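Local coordinates for nuclear hormone receptor HR38 (Drosophila melanogaster, PDB 1PDU), which mediates an atypical ecdysteroid signalling pathway as an orphan nuclear receptor, of which this is the ligand-binding domain, at residues A46-F52 with L222-V228; D145-C151 with L181-V185. One frame throughout, in Å; residues are numbered along the deposited sequence.

Contact 1. Residues A46-F52 with L222-V228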
ATOM      1  N   ALA A  46       6.722  24.613  -3.123  1.00 47.52           N
ATOM      2  CA  ALA A  46       5.693  24.244  -4.093  1.00 46.94           C
ATOM      3  C   ALA A  46       6.151  23.043  -4.912  1.00 47.23           C
ATOM      4  O   ALA A  46       5.347  22.170  -5.262  1.00 46.03           O
ATOM      5  CB  ALA A  46       5.393  25.410  -5.019  1.00 45.36           C
ATOM      6  N   ASP A  47       7.442  23.007  -5.230  1.00 46.81           N
ATOM      7  CA  ASP A  47       7.980  21.900  -5.998  1.00 46.70           C
ATOM      8  C   ASP A  47       7.860  20.612  -5.197  1.00 45.93           C
ATOM      9  O   ASP A  47       7.411  19.590  -5.721  1.00 45.96           O
ATOM     10  CB  ASP A  47       9.449  22.146  -6.368  1.00 48.64           C
ATOM     11  CG  ASP A  47       9.618  23.244  -7.406  1.00 51.00           C
ATOM     12  OD1 ASP A  47       8.734  23.367  -8.284  1.00 51.09           O
ATOM     13  OD2 ASP A  47      10.642  23.970  -7.352  1.00 51.79           O
ATOM     14  N   LYS A  48       8.253  20.672  -3.925  1.00 44.89           N
ATOM     15  CA  LYS A  48       8.203  19.507  -3.044  1.00 43.80           C
ATOM     16  C   LYS A  48       6.801  18.927  -2.911  1.00 42.24           C
ATOM     17  O   LYS A  48       6.653  17.727  -2.700  1.00 42.38           O
ATOM     18  CB  LYS A  48       8.729  19.853  -1.646  1.00 45.05           C
ATOM     19  CG  LYS A  48      10.231  20.079  -1.554  1.00 47.67           C
ATOM     20  CD  LYS A  48      10.610  20.504  -0.141  1.00 50.05           C
ATOM     21  CE  LYS A  48      11.989  21.167  -0.094  1.00 52.30           C
ATOM     22  NZ  LYS A  48      12.231  21.863   1.215  1.00 52.43           N
ATOM     23  N   VAL A  49       5.778  19.773  -3.011  1.00 40.18           N
ATOM     24  CA  VAL A  49       4.400  19.297  -2.906  1.00 39.08           C
ATOM     25  C   VAL A  49       4.039  18.662  -4.240  1.00 39.43           C
ATOM     26  O   VAL A  49       3.439  17.589  -4.292  1.00 38.97           O
ATOM     27  CB  VAL A  49       3.418  20.455  -2.584  1.00 38.70           C
ATOM     28  CG1 VAL A  49       1.966  19.953  -2.591  1.00 36.88           C
ATOM     29  CG2 VAL A  49       3.750  21.031  -1.218  1.00 36.14           C
ATOM     30  N   GLN A  50       4.432  19.337  -5.314  1.00 39.93           N
ATOM     31  CA  GLN A  50       4.204  18.864  -6.671  1.00 40.21           C
ATOM     32  C   GLN A  50       4.742  17.433  -6.782  1.00 39.08           C
ATOM     33  O   GLN A  50       4.028  16.515  -7.186  1.00 37.10           O
ATOM     34  CB  GLN A  50       4.938  19.794  -7.646  1.00 42.43           C
ATOM     35  CG  GLN A  50       5.129  19.268  -9.065  1.00 46.55           C
ATOM     36  CD  GLN A  50       3.829  18.873  -9.725  1.00 48.73           C
ATOM     37  OE1 GLN A  50       2.792  19.495  -9.490  1.00 51.75           O
ATOM     38  NE2 GLN A  50       3.876  17.842 -10.570  1.00 50.63           N
ATOM     39  N   GLN A  51       6.004  17.266  -6.396  1.00 38.77           N
ATOM     40  CA  GLN A  51       6.687  15.977  -6.433  1.00 37.72           C
ATOM     41  C   GLN A  51       5.983  14.905  -5.618  1.00 36.91           C
ATOM     42  O   GLN A  51       5.905  13.747  -6.035  1.00 36.40           O
ATOM     43  CB  GLN A  51       8.119  16.144  -5.927  1.00 39.50           C
ATOM     44  CG  GLN A  51       8.782  14.850  -5.457  1.00 43.28           C
ATOM     45  CD  GLN A  51      10.240  15.053  -5.081  1.00 43.96           C
ATOM     46  OE1 GLN A  51      11.120  15.108  -5.946  1.00 43.59           O
ATOM     47  NE2 GLN A  51      10.502  15.181  -3.783  1.00 45.24           N
ATOM     48  N   PHE A  52       5.479  15.297  -4.451  1.00 35.52           N
ATOM     49  CA  PHE A  52       4.778  14.376  -3.568  1.00 33.22           C
ATOM     50  C   PHE A  52       3.496  13.878  -4.231  1.00 32.17           C
ATOM     51  O   PHE A  52       3.218  12.684  -4.256  1.00 31.41           O
ATOM     52  CB  PHE A  52       4.452  15.072  -2.242  1.00 32.92           C
ATOM     53  CG  PHE A  52       3.591  14.254  -1.327  1.00 31.52           C
ATOM     54  CD1 PHE A  52       4.113  13.145  -0.669  1.00 32.67           C
ATOM     55  CD2 PHE A  52       2.243  14.542  -1.195  1.00 30.64           C
ATOM     56  CE1 PHE A  52       3.296  12.317   0.109  1.00 34.00           C
ATOM     57  CE2 PHE A  52       1.411  13.732  -0.428  1.00 32.70           C
ATOM     58  CZ  PHE A  52       1.939  12.609   0.228  1.00 33.78           C
ATOM     59  N   LEU A 222      -1.506  19.674   3.351  1.00 35.41           N
ATOM     60  CA  LEU A 222      -0.939  20.129   2.082  1.00 35.35           C
ATOM     61  C   LEU A 222      -2.008  20.716   1.171  1.00 34.84           C
ATOM     62  O   LEU A 222      -1.762  21.689   0.470  1.00 35.06           O
ATOM     63  CB  LEU A 222      -0.253  18.972   1.348  1.00 34.96           C
ATOM     64  CG  LEU A 222       0.916  18.325   2.089  1.00 36.25           C
ATOM     65  CD1 LEU A 222       1.523  17.226   1.207  1.00 37.30           C
ATOM     66  CD2 LEU A 222       1.956  19.390   2.437  1.00 35.22           C
ATOM     67  N   LYS A 223      -3.190  20.109   1.170  1.00 34.45           N
ATOM     68  CA  LYS A 223      -4.282  20.579   0.335  1.00 36.07           C
ATOM     69  C   LYS A 223      -4.704  22.001   0.715  1.00 36.89           C
ATOM     70  O   LYS A 223      -4.953  22.829  -0.157  1.00 36.64           O
ATOM     71  CB  LYS A 223      -5.468  19.622   0.453  1.00 37.99           C
ATOM     72  CG  LYS A 223      -6.628  19.936  -0.471  1.00 39.89           C
ATOM     73  CD  LYS A 223      -7.791  18.977  -0.212  1.00 43.08           C
ATOM     74  CE  LYS A 223      -8.955  19.255  -1.144  1.00 43.24           C
ATOM     75  NZ  LYS A 223      -9.358  20.688  -1.123  1.00 43.69           N
ATOM     76  N   LEU A 224      -4.783  22.282   2.012  1.00 36.69           N
ATOM     77  CA  LEU A 224      -5.153  23.614   2.462  1.00 39.36           C
ATOM     78  C   LEU A 224      -4.055  24.612   2.135  1.00 39.36           C
ATOM     79  O   LEU A 224      -4.337  25.743   1.766  1.00 39.94           O
ATOM     80  CB  LEU A 224      -5.404  23.635   3.969  1.00 40.89           C
ATOM     81  CG  LEU A 224      -6.627  22.890   4.492  1.00 41.99           C
ATOM     82  CD1 LEU A 224      -6.700  23.094   5.992  1.00 43.02           C
ATOM     83  CD2 LEU A 224      -7.903  23.406   3.826  1.00 42.34           C
ATOM     84  N   GLU A 225      -2.803  24.200   2.288  1.00 40.49           N
ATOM     85  CA  GLU A 225      -1.682  25.082   1.990  1.00 42.18           C
ATOM     86  C   GLU A 225      -1.913  25.556   0.555  1.00 40.66           C
ATOM     87  O   GLU A 225      -1.686  26.715   0.211  1.00 41.19           O
ATOM     88  CB  GLU A 225      -0.363  24.310   2.104  1.00 45.85           C
ATOM     89  CG  GLU A 225       0.812  25.137   2.615  1.00 51.73           C
ATOM     90  CD  GLU A 225       2.131  24.362   2.633  1.00 55.04           C
ATOM     91  OE1 GLU A 225       3.095  24.845   3.276  1.00 56.89           O
ATOM     92  OE2 GLU A 225       2.209  23.279   2.000  1.00 55.40           O
ATOM     93  N   ASP A 226      -2.378  24.632  -0.272  1.00 38.78           N
ATOM     94  CA  ASP A 226      -2.704  24.903  -1.660  1.00 38.27           C
ATOM     95  C   ASP A 226      -1.657  25.601  -2.542  1.00 38.36           C
ATOM     96  O   ASP A 226      -1.963  26.587  -3.226  1.00 36.80           O
ATOM     97  CB  ASP A 226      -4.016  25.678  -1.714  1.00 37.64           C
ATOM     98  CG  ASP A 226      -4.557  25.782  -3.114  1.00 38.00           C
ATOM     99  OD1 ASP A 226      -4.473  24.766  -3.846  1.00 37.64           O
ATOM    100  OD2 ASP A 226      -5.066  26.863  -3.477  1.00 36.13           O
ATOM    101  N   LEU A 227      -0.433  25.076  -2.539  1.00 37.78           N
ATOM    102  CA  LEU A 227       0.633  25.628  -3.362  1.00 37.77           C
ATOM    103  C   LEU A 227       0.449  25.126  -4.794  1.00 37.98           C
ATOM    104  O   LEU A 227       0.888  25.761  -5.739  1.00 39.65           O
ATOM    105  CB  LEU A 227       2.002  25.206  -2.826  1.00 37.49           C
ATOM    106  CG  LEU A 227       2.318  25.622  -1.387  1.00 38.53           C
ATOM    107  CD1 LEU A 227       3.786  25.343  -1.071  1.00 37.16           C
ATOM    108  CD2 LEU A 227       2.000  27.098  -1.204  1.00 37.44           C
ATOM    109  N   VAL A 228      -0.199  23.974  -4.943  1.00 37.84           N
ATOM    110  CA  VAL A 228      -0.482  23.396  -6.253  1.00 37.77           C
ATOM    111  C   VAL A 228      -1.791  22.641  -6.088  1.00 37.41           C
ATOM    112  O   VAL A 228      -2.104  22.174  -4.999  1.00 38.36           O
ATOM    113  CB  VAL A 228       0.620  22.400  -6.716  1.00 38.32           C
ATOM    114  CG1 VAL A 228       1.938  23.122  -6.911  1.00 38.47           C
ATOM    115  CG2 VAL A 228       0.789  21.306  -5.697  1.00 39.02           C
TER
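Val49 and Val228 meet methyl to methyl, Val49 CG1 lying 3.6 Å from Val228 CG2 as the two side chains pass antiparallel, flank to flank. Val49 places CG1 anti to its backbone N (chi1 175°), and its other branch, CG2, looks to Leu227 CD1 at 4.3 Å and to Leu222 CD2 at 4.4 Å. One helical turn earlier, Ala46 CB rests 4.0 Å from Leu227 CB, while Leu227 CD1 comes within 3.7 Å of Ala46 N. At the deeper end Leu222 CD1 approaches the Phe52 ring obliquely, 3.7 Å from Phe52 CD2, the leucine side chain lying nearly perpendicular to that of Phe52. No hydrogen bond joins the segments, so apolar contact holds them together. What brings Leu227 and Val228 round is the end of the helix: Asp226 leaves helical geometry with positive phi (51°), and the chain then swings across to the turn of Ala46. The contact packs the C-terminal end of helix 204-225, and the two residues following Asp226, against the start of helix 45-67 in the ligand-binding domain. Leu222 and Val228 also touch Tyr53 of helix 45-67, and Phe52 reaches on to helix 118-125, where its ring meets Phe125 edge-to-face.

Contact 2. Residues D145-C151 with L181-V185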
ATOM      1  N   ASP A 145       6.662 -13.367   4.408  1.00 36.69           N
ATOM      2  CA  ASP A 145       7.174 -13.752   3.094  1.00 35.68           C
ATOM      3  C   ASP A 145       6.316 -13.113   1.996  1.00 34.08           C
ATOM      4  O   ASP A 145       5.227 -12.591   2.268  1.00 32.77           O
ATOM      5  CB  ASP A 145       7.218 -15.285   2.931  1.00 36.82           C
ATOM      6  CG  ASP A 145       5.884 -15.958   3.221  1.00 39.61           C
ATOM      7  OD1 ASP A 145       4.815 -15.384   2.906  1.00 39.90           O
ATOM      8  OD2 ASP A 145       5.909 -17.086   3.752  1.00 41.30           O
ATOM      9  N   ILE A 146       6.811 -13.152   0.762  1.00 32.56           N
ATOM     10  CA  ILE A 146       6.112 -12.539  -0.356  1.00 31.78           C
ATOM     11  C   ILE A 146       4.682 -13.041  -0.561  1.00 30.78           C
ATOM     12  O   ILE A 146       3.790 -12.258  -0.888  1.00 29.86           O
ATOM     13  CB  ILE A 146       6.941 -12.680  -1.659  1.00 34.15           C
ATOM     14  CG1 ILE A 146       6.477 -11.627  -2.662  1.00 36.14           C
ATOM     15  CG2 ILE A 146       6.811 -14.089  -2.246  1.00 33.13           C
ATOM     16  CD1 ILE A 146       7.416 -11.458  -3.844  1.00 38.16           C
ATOM     17  N   SER A 147       4.449 -14.328  -0.337  1.00 29.41           N
ATOM     18  CA  SER A 147       3.109 -14.892  -0.497  1.00 29.69           C
ATOM     19  C   SER A 147       2.142 -14.337   0.553  1.00 30.19           C
ATOM     20  O   SER A 147       0.983 -14.039   0.258  1.00 30.39           O
ATOM     21  CB  SER A 147       3.139 -16.421  -0.357  1.00 29.75           C
ATOM     22  OG  SER A 147       4.004 -17.020  -1.300  1.00 31.39           O
ATOM     23  N   ALA A 148       2.612 -14.230   1.790  1.00 29.33           N
ATOM     24  CA  ALA A 148       1.767 -13.729   2.855  1.00 29.66           C
ATOM     25  C   ALA A 148       1.519 -12.241   2.624  1.00 30.27           C
ATOM     26  O   ALA A 148       0.415 -11.753   2.841  1.00 29.99           O
ATOM     27  CB  ALA A 148       2.428 -13.965   4.220  1.00 26.56           C
ATOM     28  N   PHE A 149       2.540 -11.528   2.156  1.00 29.85           N
ATOM     29  CA  PHE A 149       2.383 -10.099   1.925  1.00 29.20           C
ATOM     30  C   PHE A 149       1.369  -9.799   0.832  1.00 28.44           C
ATOM     31  O   PHE A 149       0.543  -8.890   0.974  1.00 26.24           O
ATOM     32  CB  PHE A 149       3.710  -9.449   1.551  1.00 28.18           C
ATOM     33  CG  PHE A 149       3.611  -7.969   1.385  1.00 28.90           C
ATOM     34  CD1 PHE A 149       3.311  -7.156   2.476  1.00 29.59           C
ATOM     35  CD2 PHE A 149       3.736  -7.388   0.129  1.00 27.38           C
ATOM     36  CE1 PHE A 149       3.132  -5.782   2.310  1.00 30.83           C
ATOM     37  CE2 PHE A 149       3.559  -6.024  -0.047  1.00 27.60           C
ATOM     38  CZ  PHE A 149       3.256  -5.216   1.036  1.00 29.19           C
ATOM     39  N   ALA A 150       1.446 -10.556  -0.260  1.00 27.81           N
ATOM     40  CA  ALA A 150       0.535 -10.370  -1.377  1.00 28.33           C
ATOM     41  C   ALA A 150      -0.906 -10.495  -0.870  1.00 29.91           C
ATOM     42  O   ALA A 150      -1.779  -9.704  -1.253  1.00 30.50           O
ATOM     43  CB  ALA A 150       0.818 -11.401  -2.471  1.00 27.12           C
ATOM     44  N   CYS A 151      -1.146 -11.473   0.005  1.00 29.50           N
ATOM     45  CA  CYS A 151      -2.474 -11.670   0.571  1.00 29.52           C
ATOM     46  C   CYS A 151      -2.826 -10.483   1.457  1.00 29.40           C
ATOM     47  O   CYS A 151      -3.957 -10.002   1.443  1.00 28.73           O
ATOM     48  CB  CYS A 151      -2.531 -12.962   1.390  1.00 29.61           C
ATOM     49  SG  CYS A 151      -2.374 -14.460   0.406  1.00 33.61           S
ATOM     50  N   LEU A 181      -4.510 -17.480   2.595  1.00 36.19           N
ATOM     51  CA  LEU A 181      -3.461 -17.049   3.507  1.00 35.99           C
ATOM     52  C   LEU A 181      -3.360 -18.056   4.652  1.00 36.91           C
ATOM     53  O   LEU A 181      -2.267 -18.407   5.100  1.00 35.62           O
ATOM     54  CB  LEU A 181      -3.767 -15.662   4.069  1.00 34.20           C
ATOM     55  CG  LEU A 181      -2.723 -15.147   5.060  1.00 32.79           C
ATOM     56  CD1 LEU A 181      -1.399 -14.977   4.336  1.00 31.05           C
ATOM     57  CD2 LEU A 181      -3.177 -13.828   5.666  1.00 32.37           C
ATOM     58  N   ARG A 182      -4.514 -18.513   5.123  1.00 37.87           N
ATOM     59  CA  ARG A 182      -4.564 -19.484   6.203  1.00 39.87           C
ATOM     60  C   ARG A 182      -3.822 -20.764   5.805  1.00 39.22           C
ATOM     61  O   ARG A 182      -2.931 -21.211   6.530  1.00 37.44           O
ATOM     62  CB  ARG A 182      -6.014 -19.821   6.545  1.00 42.90           C
ATOM     63  CG  ARG A 182      -6.156 -20.817   7.692  1.00 47.60           C
ATOM     64  CD  ARG A 182      -6.379 -20.115   9.018  1.00 50.38           C
ATOM     65  NE  ARG A 182      -7.667 -19.420   9.039  1.00 53.48           N
ATOM     66  CZ  ARG A 182      -8.113 -18.703  10.068  1.00 54.26           C
ATOM     67  NH1 ARG A 182      -7.376 -18.586  11.165  1.00 55.07           N
ATOM     68  NH2 ARG A 182      -9.294 -18.105   9.999  1.00 54.60           N
ATOM     69  N   ASP A 183      -4.184 -21.347   4.661  1.00 39.02           N
ATOM     70  CA  ASP A 183      -3.528 -22.569   4.192  1.00 40.89           C
ATOM     71  C   ASP A 183      -2.011 -22.394   4.102  1.00 41.23           C
ATOM     72  O   ASP A 183      -1.244 -23.226   4.603  1.00 41.45           O
ATOM     73  CB  ASP A 183      -4.065 -22.988   2.819  1.00 42.15           C
ATOM     74  CG  ASP A 183      -5.550 -23.321   2.847  1.00 45.15           C
ATOM     75  OD1 ASP A 183      -6.052 -23.719   3.922  1.00 46.88           O
ATOM     76  OD2 ASP A 183      -6.216 -23.199   1.795  1.00 45.50           O
ATOM     77  N   HIS A 184      -1.579 -21.305   3.476  1.00 39.94           N
ATOM     78  CA  HIS A 184      -0.156 -21.034   3.324  1.00 39.13           C
ATOM     79  C   HIS A 184       0.576 -20.955   4.663  1.00 39.77           C
ATOM     80  O   HIS A 184       1.668 -21.502   4.813  1.00 39.98           O
ATOM     81  CB  HIS A 184       0.053 -19.726   2.558  1.00 38.46           C
ATOM     82  CG  HIS A 184       1.491 -19.363   2.374  1.00 37.06           C
ATOM     83  ND1 HIS A 184       2.320 -20.031   1.499  1.00 37.98           N
ATOM     84  CD2 HIS A 184       2.262 -18.437   2.988  1.00 37.45           C
ATOM     85  CE1 HIS A 184       3.540 -19.534   1.583  1.00 37.14           C
ATOM     86  NE2 HIS A 184       3.533 -18.566   2.481  1.00 38.86           N
ATOM     87  N   VAL A 185      -0.019 -20.270   5.634  1.00 39.69           N
ATOM     88  CA  VAL A 185       0.615 -20.119   6.945  1.00 39.86           C
ATOM     89  C   VAL A 185       0.715 -21.433   7.718  1.00 40.22           C
ATOM     90  O   VAL A 185       1.735 -21.714   8.350  1.00 39.27           O
ATOM     91  CB  VAL A 185      -0.137 -19.082   7.804  1.00 37.90           C
ATOM     92  CG1 VAL A 185       0.418 -19.065   9.217  1.00 37.33           C
ATOM     93  CG2 VAL A 185      -0.002 -17.720   7.172  1.00 35.65           C
TER
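Leu181 CD1 touches both Ala148 and Cys151, residues one turn apart on helix 146-157, where that helix and helix 167-187 of the ligand-binding domain's largely helical fold run nearly antiparallel; the axes of their short segments approach to 10.0 Å at an angle of 162°. This is the tightly packed part. The methyl CD1 of Leu181 lies 3.7 Å from Ala148 CA and equally 3.7 Å from Cys151 CB. With its first torsion extended and the second turned to 64°, Leu181 brings CD1 across to its neighbours although the side chain does not start out straight at them. All three residues are buried, and Phe198 and Leu201 of helix 197-202 also pack on Leu181.

Toward the N-terminus of helix 146-157, one turn on from Leu181 in the other helix, contact gives way to a more open, polar side, where Asp145, Ser147 and His184 are each partly exposed. Ser147 CB sits over one face of the His184 imidazole, a CH-pi contact 3.8 Å from the ring centroid and offset toward its rim; Ile16 of helix 15-25 touches both residues. Asp145 is the N-cap of helix 146-157, and its carboxylate is shared between two tasks. Asp145 OD1 accepts from Ala148 N at 2.7 Å, closing the first turn, while OD2 faces the other helix. The capping bond probably restrains the carboxylate, with OD2 turned to the histidine, and the negative charge would probably favour a proton on NE2. The carboxylate and ring planes are steeply inclined to each other. His184 NE2 donates to Asp145 OD2 at 3.1 Å with an N-H...O angle of 166°, from the syn side but well out of the carboxylate plane, while OD2 itself stays close to the plane of the imidazole.

How the contacts relate
Contacts 1 and 2 sit on opposite sides of the chain's centre, their own centres 37 Å apart and their nearest atoms about 18 Å apart, so they do not touch. Both segments of contact 2 fall between those of contact 1 in sequence: helix 45-67 comes first, then helices 146-157 and 167-187, and finally helix 204-225. The four helices are different, yet all belong to one ligand-binding domain. Contact 1 joins early and late parts of the sequence across 169 intervening residues, whereas contact 2 pairs helices with only 29 residues between their segments. Contact 1 has no hydrogen bond across it, contact 2 has one, and together they mark helix packing at two well separated places in one helical domain.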